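Local coordinates for phosphate-specific transport system accessory protein PhoU homolog (Streptococcus pneumoniae, PDB 2I0M) that probably takes part in the regulation of phosphate uptake, working as a zinc-binding, largely helical homodimer, at residues L24-K29 / E43-K48; A58-C63 / S85-L90; E117-M122 / T181-I186; L133-P138 / A142-S147. All blocks are in the same frame, centred on the assembly; numbering follows the deposited sequence.

Contact 1: residues L24-K29 / E43-K48; sequences LETASK and ELIINK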
loop_
_atom_site.group_PDB
_atom_site.type_symbol
_atom_site.label_atom_id
_atom_site.label_comp_id
_atom_site.label_asym_id
_atom_site.label_seq_id
_atom_site.Cartn_x
_atom_site.Cartn_y
_atom_site.Cartn_z
ATOM N N LEU A 24 14.327 2.697 -8.419
ATOM C CA LEU A 24 15.291 1.598 -8.256
ATOM C C LEU A 24 16.637 2.132 -7.779
ATOM O O LEU A 24 17.226 1.587 -6.853
ATOM C CB LEU A 24 15.451 0.759 -9.534
ATOM C CG LEU A 24 16.413 -0.439 -9.438
ATOM C CD1 LEU A 24 16.025 -1.484 -8.395
ATOM C CD2 LEU A 24 16.618 -1.111 -10.799
ATOM N N GLU A 25 17.103 3.206 -8.407
ATOM C CA GLU A 25 18.299 3.902 -7.964
ATOM C C GLU A 25 18.238 4.374 -6.515
ATOM O O GLU A 25 19.191 4.174 -5.758
ATOM C CB GLU A 25 18.610 5.076 -8.891
ATOM C CG GLU A 25 19.156 4.625 -10.243
ATOM C CD GLU A 25 19.234 5.753 -11.265
ATOM O OE1 GLU A 25 18.772 6.888 -10.965
ATOM O OE2 GLU A 25 19.752 5.495 -12.379
ATOM N N THR A 26 17.136 4.999 -6.118
ATOM C CA THR A 26 17.053 5.529 -4.745
ATOM C C THR A 26 16.916 4.424 -3.698
ATOM O O THR A 26 17.384 4.584 -2.581
ATOM C CB THR A 26 16.025 6.700 -4.546
ATOM O OG1 THR A 26 15.122 6.383 -3.482
ATOM C CG2 THR A 26 15.248 6.996 -5.790
ATOM N N ALA A 27 16.302 3.306 -4.083
ATOM C CA ALA A 27 16.227 2.121 -3.245
ATOM C C ALA A 27 17.629 1.563 -3.010
ATOM O O ALA A 27 18.032 1.280 -1.878
ATOM C CB ALA A 27 15.305 1.060 -3.900
ATOM N N SER A 28 18.361 1.416 -4.109
ATOM C CA SER A 28 19.781 1.045 -4.095
ATOM C C SER A 28 20.658 1.972 -3.226
ATOM O O SER A 28 21.405 1.495 -2.367
ATOM C CB SER A 28 20.303 0.972 -5.526
ATOM O OG SER A 28 21.704 0.828 -5.490
ATOM N N LYS A 29 20.545 3.283 -3.456
ATOM C CA LYS A 29 21.151 4.332 -2.602
ATOM C C LYS A 29 20.722 4.253 -1.118
ATOM O O LYS A 29 21.559 4.368 -0.227
ATOM C CB LYS A 29 20.847 5.741 -3.168
ATOM C CG LYS A 29 21.925 6.330 -4.095
ATOM C CD LYS A 29 21.413 7.420 -5.082
ATOM C CE LYS A 29 20.211 8.271 -4.563
ATOM N NZ LYS A 29 19.518 9.079 -5.655
ATOM N N GLU A 43 20.338 11.917 3.934
ATOM C CA GLU A 43 19.746 13.258 3.860
ATOM C C GLU A 43 19.425 13.703 2.436
ATOM O O GLU A 43 18.414 14.350 2.203
ATOM C CB GLU A 43 20.652 14.308 4.531
ATOM C CG GLU A 43 20.088 14.897 5.811
ATOM C CD GLU A 43 20.300 16.410 5.907
ATOM O OE1 GLU A 43 20.137 17.106 4.877
ATOM O OE2 GLU A 43 20.615 16.911 7.012
ATOM N N LEU A 44 20.312 13.377 1.497
ATOM C CA LEU A 44 20.094 13.682 0.083
ATOM C C LEU A 44 18.925 12.865 -0.476
ATOM O O LEU A 44 18.150 13.364 -1.295
ATOM C CB LEU A 44 21.377 13.476 -0.744
ATOM C CG LEU A 44 22.670 14.195 -0.298
ATOM C CD1 LEU A 44 23.893 13.688 -1.061
ATOM C CD2 LEU A 44 22.588 15.740 -0.364
ATOM N N ILE A 45 18.773 11.626 -0.012
ATOM C CA ILE A 45 17.612 10.803 -0.393
ATOM C C ILE A 45 16.303 11.442 0.085
ATOM O O ILE A 45 15.298 11.460 -0.646
ATOM C CB ILE A 45 17.691 9.376 0.201
ATOM C CG1 ILE A 45 18.807 8.575 -0.475
ATOM C CG2 ILE A 45 16.321 8.661 0.101
ATOM C CD1 ILE A 45 19.421 7.516 0.413
ATOM N N ILE A 46 16.312 11.928 1.321
ATOM C CA ILE A 46 15.128 12.504 1.925
ATOM C C ILE A 46 14.712 13.757 1.145
ATOM O O ILE A 46 13.547 13.920 0.796
ATOM C CB ILE A 46 15.360 12.784 3.427
ATOM C CG1 ILE A 46 15.585 11.461 4.170
ATOM C CG2 ILE A 46 14.193 13.577 4.041
ATOM C CD1 ILE A 46 16.244 11.624 5.532
ATOM N N ASN A 47 15.683 14.610 0.839
ATOM C CA ASN A 47 15.429 15.834 0.090
ATOM C C ASN A 47 15.069 15.652 -1.397
ATOM O O ASN A 47 14.427 16.524 -1.991
ATOM C CB ASN A 47 16.589 16.808 0.279
ATOM C CG ASN A 47 16.687 17.311 1.719
ATOM O OD1 ASN A 47 15.670 17.622 2.346
ATOM N ND2 ASN A 47 17.909 17.379 2.253
ATOM N N LYS A 48 15.466 14.525 -1.992
ATOM C CA LYS A 48 15.146 14.259 -3.394
ATOM C C LYS A 48 13.825 13.528 -3.602
ATOM O O LYS A 48 13.389 13.356 -4.745
ATOM C CB LYS A 48 16.271 13.500 -4.092
ATOM C CG LYS A 48 17.436 14.397 -4.508
ATOM C CD LYS A 48 18.178 13.848 -5.723
ATOM C CE LYS A 48 18.936 12.562 -5.409
ATOM N NZ LYS A 48 20.303 12.584 -6.042
#
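K29 and I45 meet where helix 5-35 passes helix 39-66, their axes here 10.7 Å apart and nearly antiparallel at 152°. The reach is made by I45: its CG1 branch stands anti to the carbonyl carbon (chi1 -70°) and carries CD1 across the gap to the backbone of 24-29, 3.8 Å from C of K29. The same methyl also lies alongside the root of the lysine, 4.2 Å from its CB. The other branch, CG2, is anti to the backbone N and turns to T26, a loose approach of 4.4 Å to OG1. Beyond I45 the two lysine chains cross at about a right angle, each bent at chi3, and NZ of K29 comes 3.5 Å from CE of K48. NZ of K29 and NZ of K48 are 3.6 Å apart, so like charges probably make this solvent side mildly unfavourable. The isoleucine side is buried, with M97 and A101 of helix 74-105 against T26 and I45, whereas K48 is exposed. This is antiparallel hairpin packing of helices 5-35 and 39-66, with helix 74-105 as third helix, as in the all-helical PhoU fold.

Contact 2: residues A58-C63 / S85-L90; sequences AIELTC and SSCSDL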
loop_
_atom_site.group_PDB
_atom_site.type_symbol
_atom_site.label_atom_id
_atom_site.label_comp_id
_atom_site.label_asym_id
_atom_site.label_seq_id
_atom_site.Cartn_x
_atom_site.Cartn_y
_atom_site.Cartn_z
ATOM N N ALA A 58 3.480 14.600 -13.277
ATOM C CA ALA A 58 3.701 14.803 -14.706
ATOM C C ALA A 58 3.083 13.666 -15.516
ATOM O O ALA A 58 2.324 13.905 -16.460
ATOM C CB ALA A 58 5.201 14.931 -15.009
ATOM N N ILE A 59 3.388 12.432 -15.110
ATOM C CA ILE A 59 2.855 11.224 -15.750
ATOM C C ILE A 59 1.339 11.127 -15.622
ATOM O O ILE A 59 0.648 10.960 -16.640
ATOM C CB ILE A 59 3.522 9.972 -15.187
ATOM C CG1 ILE A 59 5.010 9.970 -15.538
ATOM C CG2 ILE A 59 2.844 8.693 -15.712
ATOM C CD1 ILE A 59 5.819 9.072 -14.629
ATOM N N GLU A 60 0.832 11.232 -14.383
ATOM C CA GLU A 60 -0.621 11.340 -14.104
ATOM C C GLU A 60 -1.338 12.303 -15.045
ATOM O O GLU A 60 -2.445 12.014 -15.505
ATOM C CB GLU A 60 -0.882 11.818 -12.672
ATOM C CG GLU A 60 -0.735 10.770 -11.601
ATOM C CD GLU A 60 -1.127 11.260 -10.216
ATOM O OE1 GLU A 60 -1.056 12.482 -9.921
ATOM O OE2 GLU A 60 -1.506 10.410 -9.395
ATOM N N LEU A 61 -0.693 13.439 -15.318
ATOM C CA LEU A 61 -1.289 14.519 -16.100
ATOM C C LEU A 61 -1.310 14.264 -17.598
ATOM O O LEU A 61 -2.316 14.562 -18.254
ATOM C CB LEU A 61 -0.627 15.873 -15.791
ATOM C CG LEU A 61 -1.395 16.855 -14.885
ATOM C CD1 LEU A 61 -1.660 16.277 -13.499
ATOM C CD2 LEU A 61 -0.651 18.188 -14.766
ATOM N N THR A 62 -0.218 13.723 -18.142
ATOM C CA THR A 62 -0.210 13.342 -19.557
ATOM C C THR A 62 -1.086 12.100 -19.813
ATOM O O THR A 62 -1.631 11.945 -20.901
ATOM C CB THR A 62 1.230 13.188 -20.187
ATOM O OG1 THR A 62 1.627 11.820 -20.225
ATOM C CG2 THR A 62 2.274 14.027 -19.471
ATOM N N CYS A 63 -1.230 11.237 -18.808
ATOM C CA CYS A 63 -2.231 10.156 -18.840
ATOM C C CYS A 63 -3.635 10.747 -18.967
ATOM O O CYS A 63 -4.342 10.486 -19.949
ATOM C CB CYS A 63 -2.178 9.308 -17.569
ATOM S SG CYS A 63 -0.972 7.955 -17.500
ATOM N N SER A 85 -2.143 4.057 -12.210
ATOM C CA SER A 85 -2.146 3.276 -10.986
ATOM C C SER A 85 -0.738 2.868 -10.557
ATOM O O SER A 85 -0.420 2.902 -9.385
ATOM C CB SER A 85 -3.034 2.045 -11.188
ATOM O OG SER A 85 -2.569 0.952 -10.407
ATOM N N SER A 86 0.107 2.490 -11.510
ATOM C CA SER A 86 1.438 2.019 -11.196
ATOM C C SER A 86 2.413 3.147 -10.820
ATOM O O SER A 86 3.327 2.938 -10.029
ATOM C CB SER A 86 2.011 1.182 -12.354
ATOM O OG SER A 86 1.285 -0.022 -12.553
ATOM N N CYS A 87 2.236 4.339 -11.380
ATOM C CA CYS A 87 3.186 5.416 -11.066
ATOM C C CYS A 87 3.004 5.886 -9.609
ATOM O O CYS A 87 3.973 6.187 -8.918
ATOM C CB CYS A 87 3.152 6.540 -12.110
ATOM S SG CYS A 87 1.705 7.555 -12.063
ATOM N N SER A 88 1.757 5.868 -9.149
ATOM C CA SER A 88 1.389 6.027 -7.738
ATOM C C SER A 88 2.007 5.009 -6.758
ATOM O O SER A 88 2.468 5.380 -5.678
ATOM C CB SER A 88 -0.132 5.991 -7.612
ATOM O OG SER A 88 -0.511 5.977 -6.250
ATOM N N ASP A 89 1.981 3.733 -7.116
ATOM C CA ASP A 89 2.626 2.685 -6.324
ATOM C C ASP A 89 4.141 2.943 -6.249
ATOM O O ASP A 89 4.795 2.671 -5.237
ATOM C CB ASP A 89 2.376 1.301 -6.960
ATOM C CG ASP A 89 0.961 0.784 -6.746
ATOM O OD1 ASP A 89 0.218 1.322 -5.902
ATOM O OD2 ASP A 89 0.582 -0.204 -7.405
ATOM N N LEU A 90 4.674 3.479 -7.344
ATOM C CA LEU A 90 6.067 3.790 -7.474
ATOM C C LEU A 90 6.436 4.952 -6.537
ATOM O O LEU A 90 7.435 4.862 -5.829
ATOM C CB LEU A 90 6.368 4.109 -8.942
ATOM C CG LEU A 90 7.470 3.479 -9.793
ATOM C CD1 LEU A 90 7.624 1.932 -9.678
ATOM C CD2 LEU A 90 7.213 3.900 -11.236
#
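Helices 39-66 and 74-105 run here in roughly opposite directions, nearest at I59 and C87, whose CA atoms are 7.5 Å apart. All the touching is done by one sulfur. SG of C87 sits between its own backbone N and carbonyl carbon (chi1 72°), the crowded position, and from there projects between the side chains of I59 and E60. It lies 4.0 Å from CG2 of I59, the branch anti to the backbone N of that isoleucine, and 4.1 Å from CG of E60. The glutamate thus offers its methylene to the sulfur while the rest of its chain runs on extended past it. Its carboxylate serves the dimer: OE2 forms a salt bridge with NH1 of R203 of the second subunit, and I81 of that subunit packs on the same side chain. From the other helix of the contact D89 likewise bridges to R92 of the second subunit. I83, on the same helix as C87, also lies against I59. The three touching residues are buried, so the cysteine acts as a small, polarisable apolar group: van der Waals packing is what these residues contribute, and the buried charge of E60 is probably balanced across the subunit interface.

Contact 3: residues E117-M122 / T181-I186; sequences EQLHQM and TQYLYI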
loop_
_atom_site.group_PDB
_atom_site.type_symbol
_atom_site.label_atom_id
_atom_site.label_comp_id
_atom_site.label_asym_id
_atom_site.label_seq_id
_atom_site.Cartn_x
_atom_site.Cartn_y
_atom_site.Cartn_z
ATOM N N GLU A 117 23.228 -9.337 7.686
ATOM C CA GLU A 117 23.285 -10.041 6.403
ATOM C C GLU A 117 21.931 -10.547 5.877
ATOM O O GLU A 117 21.673 -10.494 4.669
ATOM C CB GLU A 117 24.326 -11.177 6.439
ATOM C CG GLU A 117 25.774 -10.716 6.612
ATOM C CD GLU A 117 26.184 -9.614 5.637
ATOM O OE1 GLU A 117 25.845 -9.699 4.422
ATOM O OE2 GLU A 117 26.855 -8.653 6.090
ATOM N N GLN A 118 21.074 -11.021 6.778
ATOM C CA GLN A 118 19.673 -11.325 6.437
ATOM C C GLN A 118 18.951 -10.105 5.852
ATOM O O GLN A 118 18.229 -10.205 4.856
ATOM C CB GLN A 118 18.911 -11.822 7.661
ATOM C CG GLN A 118 19.003 -13.323 7.917
ATOM C CD GLN A 118 17.703 -13.880 8.507
ATOM O OE1 GLN A 118 16.650 -13.813 7.879
ATOM N NE2 GLN A 118 17.780 -14.433 9.714
ATOM N N LEU A 119 19.174 -8.955 6.476
ATOM C CA LEU A 119 18.649 -7.678 6.021
ATOM C C LEU A 119 19.149 -7.287 4.622
ATOM O O LEU A 119 18.379 -6.765 3.801
ATOM C CB LEU A 119 19.016 -6.599 7.040
ATOM C CG LEU A 119 18.021 -5.443 7.093
ATOM C CD1 LEU A 119 17.826 -4.964 8.530
ATOM C CD2 LEU A 119 18.474 -4.320 6.168
ATOM N N HIS A 120 20.441 -7.529 4.378
ATOM C CA HIS A 120 21.079 -7.353 3.070
ATOM C C HIS A 120 20.383 -8.240 2.043
ATOM O O HIS A 120 20.195 -7.844 0.901
ATOM C CB HIS A 120 22.592 -7.721 3.133
ATOM C CG HIS A 120 23.450 -6.726 3.865
ATOM N ND1 HIS A 120 24.830 -6.795 3.872
ATOM C CD2 HIS A 120 23.129 -5.628 4.589
ATOM C CE1 HIS A 120 25.319 -5.799 4.588
ATOM N NE2 HIS A 120 24.307 -5.075 5.034
ATOM N N GLN A 121 20.014 -9.449 2.458
ATOM C CA GLN A 121 19.363 -10.409 1.571
ATOM C C GLN A 121 17.943 -9.994 1.228
ATOM O O GLN A 121 17.552 -10.049 0.066
ATOM C CB GLN A 121 19.383 -11.815 2.158
ATOM C CG GLN A 121 20.781 -12.417 2.283
ATOM C CD GLN A 121 21.532 -12.444 0.970
ATOM O OE1 GLN A 121 20.961 -12.770 -0.074
ATOM N NE2 GLN A 121 22.821 -12.107 1.010
ATOM N N MET A 122 17.184 -9.570 2.240
ATOM C CA MET A 122 15.845 -9.034 2.037
ATOM C C MET A 122 15.936 -7.841 1.098
ATOM O O MET A 122 15.086 -7.665 0.211
ATOM C CB MET A 122 15.232 -8.624 3.384
ATOM C CG MET A 122 13.806 -8.048 3.328
ATOM S SD MET A 122 13.091 -7.665 4.952
ATOM C CE MET A 122 14.291 -6.567 5.602
ATOM N N THR A 181 13.851 -0.471 17.312
ATOM C CA THR A 181 12.709 0.247 16.739
ATOM C C THR A 181 13.001 0.738 15.315
ATOM O O THR A 181 12.128 0.688 14.442
ATOM C CB THR A 181 12.298 1.441 17.645
ATOM O OG1 THR A 181 12.142 0.991 18.997
ATOM C CG2 THR A 181 10.990 2.056 17.193
ATOM N N GLN A 182 14.235 1.184 15.085
ATOM C CA GLN A 182 14.654 1.681 13.777
ATOM C C GLN A 182 14.783 0.557 12.743
ATOM O O GLN A 182 14.327 0.706 11.601
ATOM C CB GLN A 182 15.943 2.508 13.887
ATOM C CG GLN A 182 15.803 3.815 14.691
ATOM C CD GLN A 182 14.631 4.697 14.237
ATOM O OE1 GLN A 182 14.424 4.916 13.039
ATOM N NE2 GLN A 182 13.869 5.211 15.198
ATOM N N TYR A 183 15.379 -0.565 13.142
ATOM C CA TYR A 183 15.441 -1.750 12.285
ATOM C C TYR A 183 14.080 -2.422 12.062
ATOM O O TYR A 183 13.886 -3.108 11.058
ATOM C CB TYR A 183 16.459 -2.760 12.809
ATOM C CG TYR A 183 17.880 -2.399 12.466
ATOM C CD1 TYR A 183 18.416 -2.723 11.225
ATOM C CD2 TYR A 183 18.696 -1.731 13.382
ATOM C CE1 TYR A 183 19.727 -2.398 10.900
ATOM C CE2 TYR A 183 20.005 -1.395 13.064
ATOM C CZ TYR A 183 20.513 -1.731 11.820
ATOM O OH TYR A 183 21.809 -1.401 11.492
ATOM N N LEU A 184 13.140 -2.229 12.984
ATOM C CA LEU A 184 11.770 -2.668 12.742
ATOM C C LEU A 184 11.149 -1.855 11.607
ATOM O O LEU A 184 10.562 -2.436 10.692
ATOM C CB LEU A 184 10.899 -2.615 14.011
ATOM C CG LEU A 184 11.141 -3.690 15.085
ATOM C CD1 LEU A 184 10.205 -3.503 16.281
ATOM C CD2 LEU A 184 11.027 -5.120 14.536
ATOM N N TYR A 185 11.302 -0.528 11.654
ATOM C CA TYR A 185 10.792 0.347 10.590
ATOM C C TYR A 185 11.407 -0.018 9.253
ATOM O O TYR A 185 10.686 -0.175 8.273
ATOM C CB TYR A 185 11.072 1.820 10.875
ATOM C CG TYR A 185 10.475 2.350 12.159
ATOM C CD1 TYR A 185 9.276 1.834 12.671
ATOM C CD2 TYR A 185 11.084 3.400 12.843
ATOM C CE1 TYR A 185 8.730 2.332 13.838
ATOM C CE2 TYR A 185 10.543 3.903 14.015
ATOM C CZ TYR A 185 9.366 3.371 14.504
ATOM O OH TYR A 185 8.825 3.868 15.675
ATOM N N ILE A 186 12.734 -0.176 9.229
ATOM C CA ILE A 186 13.464 -0.489 8.011
ATOM C C ILE A 186 12.901 -1.726 7.320
ATOM O O ILE A 186 12.652 -1.709 6.109
ATOM C CB ILE A 186 14.991 -0.656 8.274
ATOM C CG1 ILE A 186 15.630 0.714 8.502
ATOM C CG2 ILE A 186 15.667 -1.390 7.110
ATOM C CD1 ILE A 186 16.922 0.682 9.281
#
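L119 fills the gap between helices 117-136 and 177-209, one methyl for each of two partners. CD1 drives at the edge of the Y183 ring, close to the ring plane, 3.6 Å from CD1 and 4.0 Å from CE1 of the tyrosine. CD2 meets CG2 of I186 more loosely, at 4.2 Å. The leucine crosses both side chains at about a right angle, its CG roughly anti to the backbone N (chi1 -151°), which carries the fork toward 181-186. This tight part is buried: L34 of helix 5-35 packs on both L119 and I186, and I187 adds to the cover of the leucine. M122, one turn on, also points across but stops short of 181-186 and rests instead on I187, L190 and Y158. On the outer side of helix 117-136 the packing gives way to polar chains. There E117 is exposed, and OE1 accepts a weak bond of 3.1 Å from ND1 of H120. The ring flank of Y183 takes the leucine, while its OH hydrogen-bonds to NZ of K37. A methyl at a ring edge and a methyl on a methyl imply mainly van der Waals cohesion, with the tyrosine's one polar side-chain atom satisfied beyond the seam.

Contact 4: residues L133-P138 / A142-S147; sequences LLVAFP and ASKAIS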
loop_
_atom_site.group_PDB
_atom_site.type_symbol
_atom_site.label_atom_id
_atom_site.label_comp_id
_atom_site.label_asym_id
_atom_site.label_seq_id
_atom_site.Cartn_x
_atom_site.Cartn_y
_atom_site.Cartn_z
ATOM N N LEU A 133 10.914 -6.385 -12.774
ATOM C CA LEU A 133 9.661 -5.746 -13.164
ATOM C C LEU A 133 9.868 -4.730 -14.285
ATOM O O LEU A 133 9.145 -4.750 -15.270
ATOM C CB LEU A 133 8.974 -5.093 -11.960
ATOM C CG LEU A 133 7.691 -4.285 -12.244
ATOM C CD1 LEU A 133 6.584 -5.176 -12.862
ATOM C CD2 LEU A 133 7.172 -3.582 -11.004
ATOM N N LEU A 134 10.856 -3.856 -14.136
ATOM C CA LEU A 134 11.170 -2.855 -15.165
ATOM C C LEU A 134 11.517 -3.433 -16.536
ATOM O O LEU A 134 11.130 -2.863 -17.548
ATOM C CB LEU A 134 12.247 -1.867 -14.686
ATOM C CG LEU A 134 11.845 -1.105 -13.416
ATOM C CD1 LEU A 134 12.848 -0.007 -13.134
ATOM C CD2 LEU A 134 10.431 -0.521 -13.485
ATOM N N VAL A 135 12.239 -4.549 -16.570
ATOM C CA VAL A 135 12.494 -5.275 -17.828
ATOM C C VAL A 135 11.206 -5.964 -18.338
ATOM O O VAL A 135 10.899 -5.911 -19.531
ATOM C CB VAL A 135 13.621 -6.334 -17.668
ATOM C CG1 VAL A 135 13.813 -7.143 -18.947
ATOM C CG2 VAL A 135 14.941 -5.675 -17.247
ATOM N N ALA A 136 10.471 -6.611 -17.432
ATOM C CA ALA A 136 9.245 -7.333 -17.788
ATOM C C ALA A 136 8.094 -6.430 -18.263
ATOM O O ALA A 136 7.305 -6.832 -19.100
ATOM C CB ALA A 136 8.776 -8.190 -16.614
ATOM N N PHE A 137 8.004 -5.211 -17.733
ATOM C CA PHE A 137 6.825 -4.365 -17.941
ATOM C C PHE A 137 6.502 -4.055 -19.428
ATOM O O PHE A 137 5.357 -4.226 -19.840
ATOM C CB PHE A 137 6.914 -3.093 -17.080
ATOM C CG PHE A 137 5.629 -2.351 -16.961
ATOM C CD1 PHE A 137 4.898 -2.390 -15.774
ATOM C CD2 PHE A 137 5.140 -1.579 -18.025
ATOM C CE1 PHE A 137 3.671 -1.696 -15.651
ATOM C CE2 PHE A 137 3.902 -0.888 -17.913
ATOM C CZ PHE A 137 3.179 -0.948 -16.719
ATOM N N PRO A 138 7.496 -3.594 -20.227
ATOM C CA PRO A 138 7.283 -3.333 -21.680
ATOM C C PRO A 138 6.803 -4.543 -22.492
ATOM O O PRO A 138 6.196 -4.371 -23.553
ATOM C CB PRO A 138 8.676 -2.908 -22.189
ATOM C CG PRO A 138 9.421 -2.502 -21.010
ATOM C CD PRO A 138 8.868 -3.254 -19.814
ATOM N N ALA A 142 1.909 -11.284 -18.691
ATOM C CA ALA A 142 1.300 -11.675 -17.409
ATOM C C ALA A 142 2.171 -12.626 -16.576
ATOM O O ALA A 142 2.320 -12.446 -15.371
ATOM C CB ALA A 142 -0.085 -12.285 -17.633
ATOM N N SER A 143 2.770 -13.614 -17.231
ATOM C CA SER A 143 3.538 -14.663 -16.546
ATOM C C SER A 143 4.839 -14.212 -15.901
ATOM O O SER A 143 5.168 -14.663 -14.809
ATOM C CB SER A 143 3.808 -15.819 -17.490
ATOM O OG SER A 143 2.595 -16.186 -18.102
ATOM N N LYS A 144 5.579 -13.335 -16.561
ATOM C CA LYS A 144 6.749 -12.758 -15.912
ATOM C C LYS A 144 6.312 -11.910 -14.697
ATOM O O LYS A 144 6.928 -12.000 -13.638
ATOM C CB LYS A 144 7.648 -11.973 -16.895
ATOM C CG LYS A 144 7.879 -12.667 -18.248
ATOM C CD LYS A 144 9.306 -12.476 -18.807
ATOM C CE LYS A 144 9.669 -10.992 -18.954
ATOM N NZ LYS A 144 11.160 -10.762 -19.051
ATOM N N ALA A 145 5.230 -11.139 -14.835
ATOM C CA ALA A 145 4.662 -10.391 -13.703
ATOM C C ALA A 145 4.348 -11.305 -12.526
ATOM O O ALA A 145 4.771 -11.039 -11.409
ATOM C CB ALA A 145 3.413 -9.615 -14.121
ATOM N N ILE A 146 3.614 -12.385 -12.798
ATOM C CA ILE A 146 3.194 -13.355 -11.783
ATOM C C ILE A 146 4.383 -14.008 -11.061
ATOM O O ILE A 146 4.371 -14.119 -9.826
ATOM C CB ILE A 146 2.271 -14.437 -12.391
ATOM C CG1 ILE A 146 0.924 -13.821 -12.783
ATOM C CG2 ILE A 146 2.087 -15.615 -11.427
ATOM C CD1 ILE A 146 0.048 -14.718 -13.640
ATOM N N SER A 147 5.399 -14.431 -11.820
ATOM C CA SER A 147 6.603 -14.990 -11.214
ATOM C C SER A 147 7.330 -13.975 -10.301
ATOM O O SER A 147 7.792 -14.346 -9.218
ATOM C CB SER A 147 7.537 -15.601 -12.268
ATOM O OG SER A 147 8.024 -14.594 -13.140
#
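No aromatic ring stands between A136 and K144, although one is close at hand. F137 leaves its backbone away from 142-147, and its ring meets that of F16 with their planes at about 45° and has L17 and E13 of helix 5-35 and L204 of helix 177-209 around it. What touches A136 is mainly the aliphatic part of K144. The lysine leaves its backbone with CG anti to the carbonyl carbon, then bends at chi2 (-143°) and chi3, so that the chain folds over the methyl of A136. CB of A136 is touched twice, by CE of K144 at 3.8 Å and by its CB at 4.0 Å. The short turn between helices 117-136 and 142-150 makes this an antiparallel helical hairpin within the PhoU bundle, closed a few residues from the bend; in it F137 O receives a weak hydrogen bond from ND1 of H140, and A142 N bonds to OE1 of E208. NZ of K144 still lies over A136, 4.1 Å from its CA, with CG1 of exposed V135 a looser neighbour. Deeper in, L133 and A145 both lie against L204. S147 turns back on its own helix, its OG donating to O of K144 at 2.9 Å, tilted 29° from the carbonyl plane.

From the N terminus, contact 1 closes the first hairpin, helix 5-35 against helix 39-66. Contact 2 opens farther along helix 39-66 and closes the next loop on helix 74-105, the centres of the two contacts lying about 19 Å apart. The chain then passes to the second PhoU domain. Contact 3 ties the start of helix 117-136 to helix 177-209 and spans a long loop; contact 4 nests inside it, joining the far end of helix 117-136 to helix 142-150. No loops cross. Contacts 2 and 4 come together in space, S86 OG being 4.3 Å from F137 CE1, so the two PhoU domains pack side by side there.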